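Local coordinates for bile salt hydrolase/transferase (Clostridium perfringens, PDB 2BJF), which hydrolyses the amide bond of glycine- and taurine-conjugated bile salts, releasing the free bile acid, and also acts as a bile acid amine N-acyltransferase, at residues F16-D21 with F67-N72; Y278-C283 with G287-N292; Y103-W108 with L142-S147. All coordinates share one frame; numbering follows the deposited sequence.

Contact 1. Residues F16-D21 with F67-N72; sequences FGRNMD and FADGMN. With DXC ((3alpha,5beta,12alpha)-3,12-dihydroxycholan-24-oic acid), chain B.
Arg18 reaches from strand 16-21 to the corner at Ala68 and Asp69 and makes a salt bridge there, its NH1 lying 3.0 Å from OD1 of Asp69. The arginine chain is bent: chi1 of 57° sets CG between the backbone N and the carbonyl carbon, and further bends follow at chi2 and chi3. This carries CG and CD across the Asp69 carboxylate, CD of Arg18 3.3 Å from OD1 of Asp69. That oxygen is met on its anti side, from out of the carboxylate plane, and the carboxylate stands 57° from the guanidinium plane, far from a flat, two-pronged pairing. NH1 of Arg18 also gives a weak bond to O of Ala68 (2.9 Å). NE donates to O of the adjoining Asn19 from above that carbonyl plane, at 159°. NH2 of Arg18 lies 3.0 Å from O3 of the deoxycholate carboxylate and also bonds O of Gly80. Met20, bent at chi2 and chi3, lays its methyl CE 3.4 Å above the centre of the Arg18 guanidinium; the same methyl touches CB of Ala68 at 3.6 Å. Asp69 OD1 is shared with the hydroxyl of Tyr278. With NE, NH1 and NH2 all engaged, the guanidinium is fixed in rotation, and NH2 is set beside O3 of deoxycholate, in the pocket next to Cys2, the inferred nucleophile.

Contact 2. Residues Y278-C283 with G287-N292; sequences YTSCMC and GIYYYN
A beta hairpin, strands 275-283 and 288-293, forms this contact within an antiparallel sheet of the Ntn-hydrolase fold, and a G1 beta bulge closes its turn end. There Gly287, at positive phi (69°), and Ile288 share one partner, Cys283: N of Gly287 bonds O of Cys283 at 2.9 Å, while the bond from N of Ile288 is weak. Farther along, the hydrogen-bonded pairs are Cys281 with Tyr290 and Thr279 with Asn292; N of Cys281 reaches O of Tyr290 at 2.7 Å. On the face that carries Ser280, Met282, Tyr289 and Tyr291, the Tyr289 ring leans back over the neighbouring strand, its CG anti to the backbone N (chi1 -171°). CG of Met282 packs on CD1 of Tyr289 at 3.5 Å, and the thioether sulfur makes an oblique Met-aromatic contact. The far end of the ring meets Ser280, whose CB is 3.2 Å from OH of Tyr289. That hydroxyl and OG of Ser280 both bond OD2 of Asp69. The other face carries Tyr290, its ring edge on O of Cys281 and one face under CG2 of Ile288; Ile325 of the second subunit packs on it. At the open end Thr279 and Asn292 lie side by side; Thr279 OG1 bonds Asn19 OD1, Asn292 ND2 bonds O of Asn297, and a water donates to both OG1 of Thr279 (2.9 Å) and OD1 of Asn292 (2.8 Å).

Contact 3. Residues Y103-W108 with L142-S147; sequences YNFLLW and LHWMIS. With DXC ((3alpha,5beta,12alpha)-3,12-dihydroxycholan-24-oic acid), chain B.
A bridging water accepts hydrogen bonds from both sides of the contact, from N of Leu106 at 3.1 Å and from NE1 of Trp144 at 3.2 Å. It thus links the first turn of helix 105-112 to the indole of strand 142-147, giving the ring nitrogen a polar partner within an otherwise apolar interface. Beside this bridge Phe105 covers the tryptophan. Chi1 of -176° places its CG anti to the backbone N and swings the ring out toward the strand. CD2 of Phe105 then sits over the centre of one indole face, 3.4 Å from CD2 of Trp144. The two rings meet obliquely, their planes at 43°, and the centroid of the Phe105 ring is 4.3 Å from that of the six-membered ring of Trp144. CB of Phe105 comes down at 3.7 Å from CZ2 of Trp144, while CE2 of Phe105 approaches CG of Trp144 on the five-membered ring, so the phenylalanine spans both rings of the indole. CB of Leu142, two residues back on the same strand, lies over the opposite face near the rim, holding the indole between Leu142 and Phe105. Ile146 adds a looser touch, its CD1 to CE2 of Phe105. Leu123 of helix 116-123 and Val156 of strand 153-158 also pack on Phe105. Leu142 turns its methyls to the steroid, CD1 3.7 Å from C16 of deoxycholate. The arrangement is helix-on-sheet packing, with helix 105-112 set against the antiparallel sheet of strands 77-82, 142-147 and 153-158 through an aromatic pair, beside the bile acid pocket.

In the fold
Contacts 1 and 3 both touch deoxycholate, and their centres lie about 10 Å apart; Leu106 of contact 3 packs its CD1 on Ala68 of contact 1. Contact 1 joins strand 14-22 to the corner before strand 70-72, which belongs to the other sheet, the one that also holds strands 77-82 and 142-147. Contact 2, its centre about 8 Å from that of contact 1, belongs to the first sheet, where strands 14-22 and 275-283 are neighbours. Contacts 2 and 3 do not touch, with centres about 17 Å apart. Along the chain the order is contact 1, contact 3, contact 2. Contact 1 therefore lies between the hairpin and the helix-covered sheet, where elements distant in sequence meet beside the bile acid.

Contact 1. Residues F16-D21 with F67-N72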
loop_
_atom_site.group_PDB
_atom_site.type_symbol
_atom_site.label_atom_id
_atom_site.label_comp_id
_atom_site.label_asym_id
_atom_site.label_seq_id
_atom_site.Cartn_x
_atom_site.Cartn_y
_atom_site.Cartn_z
ATOM N N PHE A 16 7.780 6.436 29.344
ATOM C CA PHE A 16 6.936 5.297 29.014
ATOM C C PHE A 16 5.472 5.700 29.120
ATOM O O PHE A 16 5.064 6.325 30.096
ATOM C CB PHE A 16 7.240 4.107 29.932
ATOM C CG PHE A 16 6.292 2.951 29.762
ATOM C CD1 PHE A 16 6.312 2.182 28.602
ATOM C CD2 PHE A 16 5.376 2.634 30.762
ATOM C CE1 PHE A 16 5.430 1.115 28.436
ATOM C CE2 PHE A 16 4.494 1.568 30.608
ATOM C CZ PHE A 16 4.522 0.806 29.442
ATOM N N GLY A 17 4.685 5.340 28.112
ATOM C CA GLY A 17 3.277 5.709 28.089
ATOM C C GLY A 17 2.520 5.125 26.918
ATOM O O GLY A 17 2.986 4.181 26.272
ATOM N N ARG A 18 1.349 5.691 26.640
ATOM C CA ARG A 18 0.430 5.088 25.678
ATOM C C ARG A 18 -0.658 6.016 25.151
ATOM O O ARG A 18 -1.044 6.982 25.813
ATOM C CB ARG A 18 -0.229 3.842 26.294
ATOM C CG ARG A 18 -0.993 4.092 27.605
ATOM C CD ARG A 18 -2.480 4.387 27.383
ATOM N NE ARG A 18 -3.181 3.263 26.763
ATOM C CZ ARG A 18 -3.575 2.165 27.406
ATOM N NH1 ARG A 18 -3.350 2.020 28.709
ATOM N NH2 ARG A 18 -4.201 1.202 26.740
ATOM N N ASN A 19 -1.135 5.701 23.950
ATOM C CA ASN A 19 -2.432 6.163 23.476
ATOM C C ASN A 19 -3.501 5.221 24.008
ATOM O O ASN A 19 -3.344 3.998 23.940
ATOM C CB ASN A 19 -2.492 6.139 21.945
ATOM C CG ASN A 19 -1.827 7.342 21.302
ATOM O OD1 ASN A 19 -1.511 8.333 21.960
ATOM N ND2 ASN A 19 -1.618 7.258 19.993
ATOM N N MET A 20 -4.581 5.788 24.539
ATOM C CA MET A 20 -5.754 5.004 24.912
ATOM C C MET A 20 -6.799 5.124 23.813
ATOM O O MET A 20 -7.408 6.181 23.646
ATOM C CB MET A 20 -6.330 5.483 26.247
ATOM C CG MET A 20 -7.701 4.894 26.594
ATOM S SD MET A 20 -7.682 3.114 26.846
ATOM C CE MET A 20 -6.761 3.015 28.373
ATOM N N ASP A 21 -6.999 4.037 23.069
ATOM C CA ASP A 21 -7.926 4.035 21.941
ATOM C C ASP A 21 -9.195 3.249 22.268
ATOM O O ASP A 21 -9.217 2.017 22.179
ATOM C CB ASP A 21 -7.253 3.475 20.679
ATOM C CG ASP A 21 -5.949 4.187 20.331
ATOM O OD1 ASP A 21 -5.758 5.357 20.733
ATOM O OD2 ASP A 21 -5.115 3.569 19.636
ATOM N N PHE A 67 -6.361 -0.329 36.997
ATOM C CA PHE A 67 -5.557 0.605 36.201
ATOM C C PHE A 67 -5.504 0.319 34.704
ATOM O O PHE A 67 -5.568 -0.835 34.273
ATOM C CB PHE A 67 -4.130 0.672 36.751
ATOM C CG PHE A 67 -4.018 1.409 38.052
ATOM C CD1 PHE A 67 -3.668 2.756 38.072
ATOM C CD2 PHE A 67 -4.262 0.762 39.258
ATOM C CE1 PHE A 67 -3.565 3.447 39.275
ATOM C CE2 PHE A 67 -4.164 1.445 40.466
ATOM C CZ PHE A 67 -3.813 2.791 40.474
ATOM N N ALA A 68 -5.372 1.392 33.927
ATOM C CA ALA A 68 -5.151 1.311 32.484
ATOM C C ALA A 68 -3.660 1.406 32.167
ATOM O O ALA A 68 -3.158 0.720 31.273
ATOM C CB ALA A 68 -5.912 2.413 31.776
ATOM N N ASP A 69 -2.967 2.276 32.900
ATOM C CA ASP A 69 -1.513 2.423 32.821
ATOM C C ASP A 69 -1.022 3.205 34.030
ATOM O O ASP A 69 -1.746 4.039 34.575
ATOM C CB ASP A 69 -1.064 3.104 31.520
ATOM C CG ASP A 69 -1.819 4.388 31.233
ATOM O OD1 ASP A 69 -2.931 4.304 30.675
ATOM O OD2 ASP A 69 -1.294 5.475 31.554
ATOM N N GLY A 70 0.207 2.929 34.448
ATOM C CA GLY A 70 0.772 3.597 35.611
ATOM C C GLY A 70 2.215 3.238 35.884
ATOM O O GLY A 70 2.838 2.485 35.134
ATOM N N MET A 71 2.744 3.793 36.968
ATOM C CA MET A 71 4.101 3.502 37.406
ATOM C C MET A 71 4.159 3.449 38.924
ATOM O O MET A 71 3.219 3.871 39.603
ATOM C CB MET A 71 5.072 4.568 36.890
ATOM C CG MET A 71 4.794 5.955 37.434
ATOM S SD MET A 71 5.909 7.211 36.807
ATOM C CE MET A 71 4.780 8.588 36.833
ATOM N N ASN A 72 5.261 2.927 39.453
ATOM C CA ASN A 72 5.520 3.025 40.886
ATOM C C ASN A 72 6.695 3.953 41.212
ATOM O O ASN A 72 7.356 4.482 40.313
ATOM C CB ASN A 72 5.662 1.635 41.538
ATOM C CG ASN A 72 6.905 0.880 41.089
ATOM O OD1 ASN A 72 7.916 1.468 40.702
ATOM N ND2 ASN A 72 6.835 -0.445 41.163
HETATM C C1 DXC B . -16.027 -4.102 32.593
HETATM C C2 DXC B . -14.755 -4.724 33.169
HETATM C C3 DXC B . -14.225 -3.989 34.414
HETATM C C4 DXC B . -14.075 -2.469 34.226
HETATM C C5 DXC B . -15.362 -1.898 33.629
HETATM C C6 DXC B . -15.833 -2.608 32.357
HETATM C C7 DXC B . -12.929 -4.664 34.887
HETATM C C8 DXC B . -11.706 -4.327 34.032
HETATM C C9 DXC B . -11.547 -2.836 33.727
HETATM C C10 DXC B . -12.873 -2.177 33.290
HETATM C C11 DXC B . -10.547 -2.614 32.587
HETATM C C12 DXC B . -10.281 -1.147 32.243
HETATM C C13 DXC B . -11.600 -0.456 31.863
HETATM C C14 DXC B . -12.682 -0.688 32.930
HETATM C C15 DXC B . -9.179 -3.295 32.644
HETATM C C16 DXC B . -8.360 -2.504 31.618
HETATM C C17 DXC B . -9.258 -1.359 31.116
HETATM C C18 DXC B . -13.872 -1.793 35.581
HETATM C C19 DXC B . -8.441 -0.170 30.562
HETATM O O1 DXC B . -12.073 -0.898 30.581
HETATM O O2 DXC B . -16.346 -4.740 31.351
HETATM C C20 DXC B . -9.645 -0.389 33.425
HETATM C C21 DXC B . -7.647 -0.567 29.311
HETATM C C22 DXC B . -8.539 -1.046 28.162
HETATM C C23 DXC B . -7.875 -0.899 26.811
HETATM O O3 DXC B . -6.792 -0.284 26.716
HETATM O O4 DXC B . -8.451 -1.408 25.826
HETATM C C24 DXC B . -9.259 1.090 30.267
#

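Contact 2. Residues Y278-C283 with G287-N292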
loop_
_atom_site.group_PDB
_atom_site.type_symbol
_atom_site.label_atom_id
_atom_site.label_comp_id
_atom_site.label_asym_id
_atom_site.label_seq_id
_atom_site.Cartn_x
_atom_site.Cartn_y
_atom_site.Cartn_z
ATOM N N TYR A 278 -6.994 9.627 25.387
ATOM C CA TYR A 278 -5.883 10.304 26.056
ATOM C C TYR A 278 -4.526 9.747 25.635
ATOM O O TYR A 278 -4.428 8.637 25.101
ATOM C CB TYR A 278 -6.043 10.308 27.591
ATOM C CG TYR A 278 -5.830 8.984 28.300
ATOM C CD1 TYR A 278 -4.546 8.536 28.621
ATOM C CD2 TYR A 278 -6.914 8.204 28.691
ATOM C CE1 TYR A 278 -4.350 7.328 29.287
ATOM C CE2 TYR A 278 -6.729 6.999 29.364
ATOM C CZ TYR A 278 -5.446 6.565 29.650
ATOM O OH TYR A 278 -5.266 5.373 30.314
ATOM N N THR A 279 -3.490 10.545 25.868
ATOM C CA THR A 279 -2.115 10.138 25.638
ATOM C C THR A 279 -1.335 10.409 26.916
ATOM O O THR A 279 -1.262 11.550 27.375
ATOM C CB THR A 279 -1.491 10.905 24.456
ATOM O OG1 THR A 279 -2.277 10.690 23.278
ATOM C CG2 THR A 279 -0.061 10.442 24.197
ATOM N N SER A 280 -0.778 9.350 27.495
ATOM C CA SER A 280 -0.004 9.466 28.726
ATOM C C SER A 280 1.481 9.248 28.463
ATOM O O SER A 280 1.861 8.483 27.575
ATOM C CB SER A 280 -0.511 8.485 29.785
ATOM O OG SER A 280 -0.234 7.142 29.431
ATOM N N CYS A 281 2.308 9.942 29.236
ATOM C CA CYS A 281 3.755 9.805 29.165
ATOM C C CYS A 281 4.319 9.932 30.569
ATOM O O CYS A 281 4.232 10.992 31.187
ATOM C CB CYS A 281 4.360 10.873 28.253
ATOM S SG CYS A 281 6.165 10.824 28.154
ATOM N N MET A 282 4.889 8.841 31.067
ATOM C CA MET A 282 5.453 8.807 32.408
ATOM C C MET A 282 6.963 8.964 32.353
ATOM O O MET A 282 7.644 8.216 31.650
ATOM C CB MET A 282 5.097 7.484 33.096
ATOM C CG MET A 282 3.616 7.318 33.386
ATOM S SD MET A 282 3.156 5.623 33.787
ATOM C CE MET A 282 2.799 4.964 32.161
ATOM N N CYS A 283 7.483 9.949 33.079
ATOM C CA CYS A 283 8.921 10.046 33.277
ATOM C C CYS A 283 9.263 9.188 34.484
ATOM O O CYS A 283 9.047 9.587 35.633
ATOM C CB CYS A 283 9.375 11.490 33.482
ATOM S SG CYS A 283 11.164 11.625 33.653
ATOM N N GLY A 287 9.017 10.186 38.452
ATOM C CA GLY A 287 7.704 9.826 38.984
ATOM C C GLY A 287 6.612 10.811 38.605
ATOM O O GLY A 287 5.643 10.992 39.347
ATOM N N ILE A 288 6.766 11.444 37.444
ATOM C CA ILE A 288 5.773 12.396 36.953
ATOM C C ILE A 288 4.930 11.770 35.846
ATOM O O ILE A 288 5.457 11.261 34.849
ATOM C CB ILE A 288 6.412 13.726 36.471
ATOM C CG1 ILE A 288 7.247 14.358 37.592
ATOM C CG2 ILE A 288 5.327 14.701 36.001
ATOM C CD1 ILE A 288 8.143 15.500 37.141
ATOM N N TYR A 289 3.617 11.797 36.052
ATOM C CA TYR A 289 2.654 11.313 35.078
ATOM C C TYR A 289 2.168 12.500 34.245
ATOM O O TYR A 289 1.459 13.375 34.753
ATOM C CB TYR A 289 1.480 10.632 35.801
ATOM C CG TYR A 289 0.512 9.899 34.895
ATOM C CD1 TYR A 289 0.622 8.524 34.695
ATOM C CD2 TYR A 289 -0.525 10.577 34.253
ATOM C CE1 TYR A 289 -0.266 7.844 33.864
ATOM C CE2 TYR A 289 -1.417 9.910 33.421
ATOM C CZ TYR A 289 -1.283 8.544 33.234
ATOM O OH TYR A 289 -2.164 7.883 32.410
ATOM N N TYR A 290 2.575 12.538 32.977
ATOM C CA TYR A 290 2.099 13.551 32.035
ATOM C C TYR A 290 0.999 12.966 31.163
ATOM O O TYR A 290 1.076 11.806 30.758
ATOM C CB TYR A 290 3.220 14.034 31.114
ATOM C CG TYR A 290 4.414 14.668 31.789
ATOM C CD1 TYR A 290 4.409 16.016 32.147
ATOM C CD2 TYR A 290 5.570 13.927 32.030
ATOM C CE1 TYR A 290 5.517 16.603 32.749
ATOM C CE2 TYR A 290 6.682 14.500 32.626
ATOM C CZ TYR A 290 6.651 15.837 32.985
ATOM O OH TYR A 290 7.752 16.406 33.581
ATOM N N TYR A 291 -0.016 13.769 30.856
ATOM C CA TYR A 291 -1.059 13.335 29.929
ATOM C C TYR A 291 -1.815 14.505 29.316
ATOM O O TYR A 291 -1.893 15.587 29.901
ATOM C CB TYR A 291 -2.046 12.376 30.619
ATOM C CG TYR A 291 -3.121 13.077 31.419
ATOM C CD1 TYR A 291 -4.417 13.200 30.921
ATOM C CD2 TYR A 291 -2.839 13.629 32.669
ATOM C CE1 TYR A 291 -5.407 13.856 31.646
ATOM C CE2 TYR A 291 -3.822 14.287 33.401
ATOM C CZ TYR A 291 -5.102 14.395 32.883
ATOM O OH TYR A 291 -6.079 15.042 33.605
ATOM N N ASN A 292 -2.361 14.277 28.128
ATOM C CA ASN A 292 -3.394 15.147 27.580
ATOM C C ASN A 292 -4.574 14.299 27.106
ATOM O O ASN A 292 -4.521 13.068 27.186
ATOM C CB ASN A 292 -2.846 16.077 26.486
ATOM C CG ASN A 292 -2.371 15.335 25.240
ATOM O OD1 ASN A 292 -2.541 14.122 25.103
ATOM N ND2 ASN A 292 -1.770 16.079 24.317
HETATM O O HOH W 1 -4.408 12.640 23.708
#

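Contact 3. Residues Y103-W108 with L142-S147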
loop_
_atom_site.group_PDB
_atom_site.type_symbol
_atom_site.label_atom_id
_atom_site.label_comp_id
_atom_site.label_asym_id
_atom_site.label_seq_id
_atom_site.Cartn_x
_atom_site.Cartn_y
_atom_site.Cartn_z
ATOM N N TYR A 103 -8.234 -8.049 35.923
ATOM C CA TYR A 103 -8.428 -6.663 36.363
ATOM C C TYR A 103 -7.333 -6.166 37.313
ATOM O O TYR A 103 -7.126 -4.958 37.446
ATOM C CB TYR A 103 -9.806 -6.491 37.023
ATOM C CG TYR A 103 -9.966 -7.246 38.330
ATOM C CD1 TYR A 103 -9.519 -6.700 39.536
ATOM C CD2 TYR A 103 -10.564 -8.503 38.361
ATOM C CE1 TYR A 103 -9.656 -7.390 40.735
ATOM C CE2 TYR A 103 -10.712 -9.201 39.559
ATOM C CZ TYR A 103 -10.255 -8.638 40.740
ATOM O OH TYR A 103 -10.392 -9.322 41.927
ATOM N N ASN A 104 -6.646 -7.100 37.971
ATOM C CA ASN A 104 -5.669 -6.764 39.005
ATOM C C ASN A 104 -4.207 -6.875 38.563
ATOM O O ASN A 104 -3.303 -6.526 39.325
ATOM C CB ASN A 104 -5.908 -7.615 40.261
ATOM C CG ASN A 104 -5.333 -6.980 41.521
ATOM O OD1 ASN A 104 -5.528 -5.790 41.778
ATOM N ND2 ASN A 104 -4.627 -7.777 42.318
ATOM N N PHE A 105 -3.973 -7.345 37.338
ATOM C CA PHE A 105 -2.605 -7.602 36.875
ATOM C C PHE A 105 -1.702 -6.370 36.919
ATOM O O PHE A 105 -0.578 -6.442 37.418
ATOM C CB PHE A 105 -2.583 -8.221 35.472
ATOM C CG PHE A 105 -1.201 -8.587 34.999
ATOM C CD1 PHE A 105 -0.629 -9.803 35.355
ATOM C CD2 PHE A 105 -0.463 -7.707 34.209
ATOM C CE1 PHE A 105 0.653 -10.141 34.928
ATOM C CE2 PHE A 105 0.818 -8.037 33.774
ATOM C CZ PHE A 105 1.377 -9.256 34.136
ATOM N N LEU A 106 -2.192 -5.250 36.390
ATOM C CA LEU A 106 -1.395 -4.028 36.327
ATOM C C LEU A 106 -0.980 -3.564 37.726
ATOM O O LEU A 106 0.197 -3.282 37.969
ATOM C CB LEU A 106 -2.151 -2.926 35.578
ATOM C CG LEU A 106 -1.295 -1.888 34.843
ATOM C CD1 LEU A 106 -2.076 -1.267 33.705
ATOM C CD2 LEU A 106 -0.771 -0.807 35.778
ATOM N N LEU A 107 -1.945 -3.505 38.641
ATOM C CA LEU A 107 -1.671 -3.130 40.028
ATOM C C LEU A 107 -0.744 -4.135 40.718
ATOM O O LEU A 107 0.121 -3.742 41.498
ATOM C CB LEU A 107 -2.977 -2.962 40.816
ATOM C CG LEU A 107 -2.892 -2.556 42.294
ATOM C CD1 LEU A 107 -2.146 -1.235 42.482
ATOM C CD2 LEU A 107 -4.283 -2.482 42.905
ATOM N N TRP A 108 -0.921 -5.422 40.418
ATOM C CA TRP A 108 -0.070 -6.478 40.978
ATOM C C TRP A 108 1.401 -6.270 40.608
ATOM O O TRP A 108 2.290 -6.463 41.440
ATOM C CB TRP A 108 -0.559 -7.862 40.530
ATOM C CG TRP A 108 0.334 -9.003 40.939
ATOM C CD1 TRP A 108 0.338 -9.654 42.140
ATOM C CD2 TRP A 108 1.348 -9.628 40.142
ATOM N NE1 TRP A 108 1.292 -10.643 42.141
ATOM C CE2 TRP A 108 1.929 -10.649 40.928
ATOM C CE3 TRP A 108 1.826 -9.423 38.839
ATOM C CZ2 TRP A 108 2.963 -11.466 40.454
ATOM C CZ3 TRP A 108 2.857 -10.234 38.368
ATOM C CH2 TRP A 108 3.411 -11.244 39.177
ATOM N N LEU A 142 -6.862 -8.257 27.361
ATOM C CA LEU A 142 -5.683 -7.414 27.545
ATOM C C LEU A 142 -4.352 -8.125 27.345
ATOM O O LEU A 142 -4.228 -9.329 27.582
ATOM C CB LEU A 142 -5.685 -6.801 28.951
ATOM C CG LEU A 142 -6.800 -5.846 29.379
ATOM C CD1 LEU A 142 -6.839 -5.763 30.894
ATOM C CD2 LEU A 142 -6.633 -4.464 28.757
ATOM N N HIS A 143 -3.368 -7.354 26.893
ATOM C CA HIS A 143 -1.959 -7.700 27.048
ATOM C C HIS A 143 -1.217 -6.487 27.612
ATOM O O HIS A 143 -1.736 -5.365 27.576
ATOM C CB HIS A 143 -1.345 -8.248 25.747
ATOM C CG HIS A 143 -1.267 -7.264 24.619
ATOM N ND1 HIS A 143 -0.466 -7.473 23.516
ATOM C CD2 HIS A 143 -1.882 -6.074 24.414
ATOM C CE1 HIS A 143 -0.593 -6.458 22.681
ATOM N NE2 HIS A 143 -1.444 -5.594 23.203
ATOM N N TRP A 144 -0.025 -6.709 28.156
ATOM C CA TRP A 144 0.658 -5.670 28.918
ATOM C C TRP A 144 2.072 -5.393 28.432
ATOM O O TRP A 144 2.787 -6.308 28.026
ATOM C CB TRP A 144 0.692 -6.031 30.408
ATOM C CG TRP A 144 -0.664 -6.144 31.043
ATOM C CD1 TRP A 144 -1.327 -5.175 31.740
ATOM C CD2 TRP A 144 -1.522 -7.293 31.040
ATOM N NE1 TRP A 144 -2.545 -5.648 32.172
ATOM C CE2 TRP A 144 -2.690 -6.945 31.756
ATOM C CE3 TRP A 144 -1.415 -8.585 30.507
ATOM C CZ2 TRP A 144 -3.747 -7.841 31.950
ATOM C CZ3 TRP A 144 -2.469 -9.473 30.693
ATOM C CH2 TRP A 144 -3.618 -9.097 31.412
ATOM N N MET A 145 2.458 -4.121 28.479
ATOM C CA MET A 145 3.848 -3.724 28.291
ATOM C C MET A 145 4.395 -3.213 29.620
ATOM O O MET A 145 3.737 -2.432 30.313
ATOM C CB MET A 145 3.973 -2.653 27.205
ATOM C CG MET A 145 5.410 -2.284 26.865
ATOM S SD MET A 145 5.523 -1.230 25.408
ATOM C CE MET A 145 7.248 -0.755 25.466
ATOM N N ILE A 146 5.592 -3.675 29.972
ATOM C CA ILE A 146 6.245 -3.310 31.227
ATOM C C ILE A 146 7.637 -2.770 30.909
ATOM O O ILE A 146 8.368 -3.359 30.111
ATOM C CB ILE A 146 6.331 -4.520 32.199
ATOM C CG1 ILE A 146 4.933 -5.080 32.489
ATOM C CG2 ILE A 146 7.019 -4.125 33.505
ATOM C CD1 ILE A 146 4.925 -6.456 33.141
ATOM N N SER A 147 7.986 -1.640 31.517
ATOM C CA SER A 147 9.244 -0.956 31.229
ATOM C C SER A 147 9.768 -0.269 32.485
ATOM O O SER A 147 8.983 0.121 33.349
ATOM C CB SER A 147 9.034 0.070 30.110
ATOM O OG SER A 147 10.264 0.446 29.512
HETATM C C1 DXC B . -16.027 -4.102 32.593
HETATM C C2 DXC B . -14.755 -4.724 33.169
HETATM C C3 DXC B . -14.225 -3.989 34.414
HETATM C C4 DXC B . -14.075 -2.469 34.226
HETATM C C5 DXC B . -15.362 -1.898 33.629
HETATM C C6 DXC B . -15.833 -2.608 32.357
HETATM C C7 DXC B . -12.929 -4.664 34.887
HETATM C C8 DXC B . -11.706 -4.327 34.032
HETATM C C9 DXC B . -11.547 -2.836 33.727
HETATM C C10 DXC B . -12.873 -2.177 33.290
HETATM C C11 DXC B . -10.547 -2.614 32.587
HETATM C C12 DXC B . -10.281 -1.147 32.243
HETATM C C13 DXC B . -11.600 -0.456 31.863
HETATM C C14 DXC B . -12.682 -0.688 32.930
HETATM C C15 DXC B . -9.179 -3.295 32.644
HETATM C C16 DXC B . -8.360 -2.504 31.618
HETATM C C17 DXC B . -9.258 -1.359 31.116
HETATM C C18 DXC B . -13.872 -1.793 35.581
HETATM C C19 DXC B . -8.441 -0.170 30.562
HETATM O O1 DXC B . -12.073 -0.898 30.581
HETATM O O2 DXC B . -16.346 -4.740 31.351
HETATM C C20 DXC B . -9.645 -0.389 33.425
HETATM C C21 DXC B . -7.647 -0.567 29.311
HETATM C C22 DXC B . -8.539 -1.046 28.162
HETATM C C23 DXC B . -7.875 -0.899 26.811
HETATM O O3 DXC B . -6.792 -0.284 26.716
HETATM O O4 DXC B . -8.451 -1.408 25.826
HETATM C C24 DXC B . -9.259 1.090 30.267
HETATM O O HOH W 2 -4.715 -5.330 34.526
#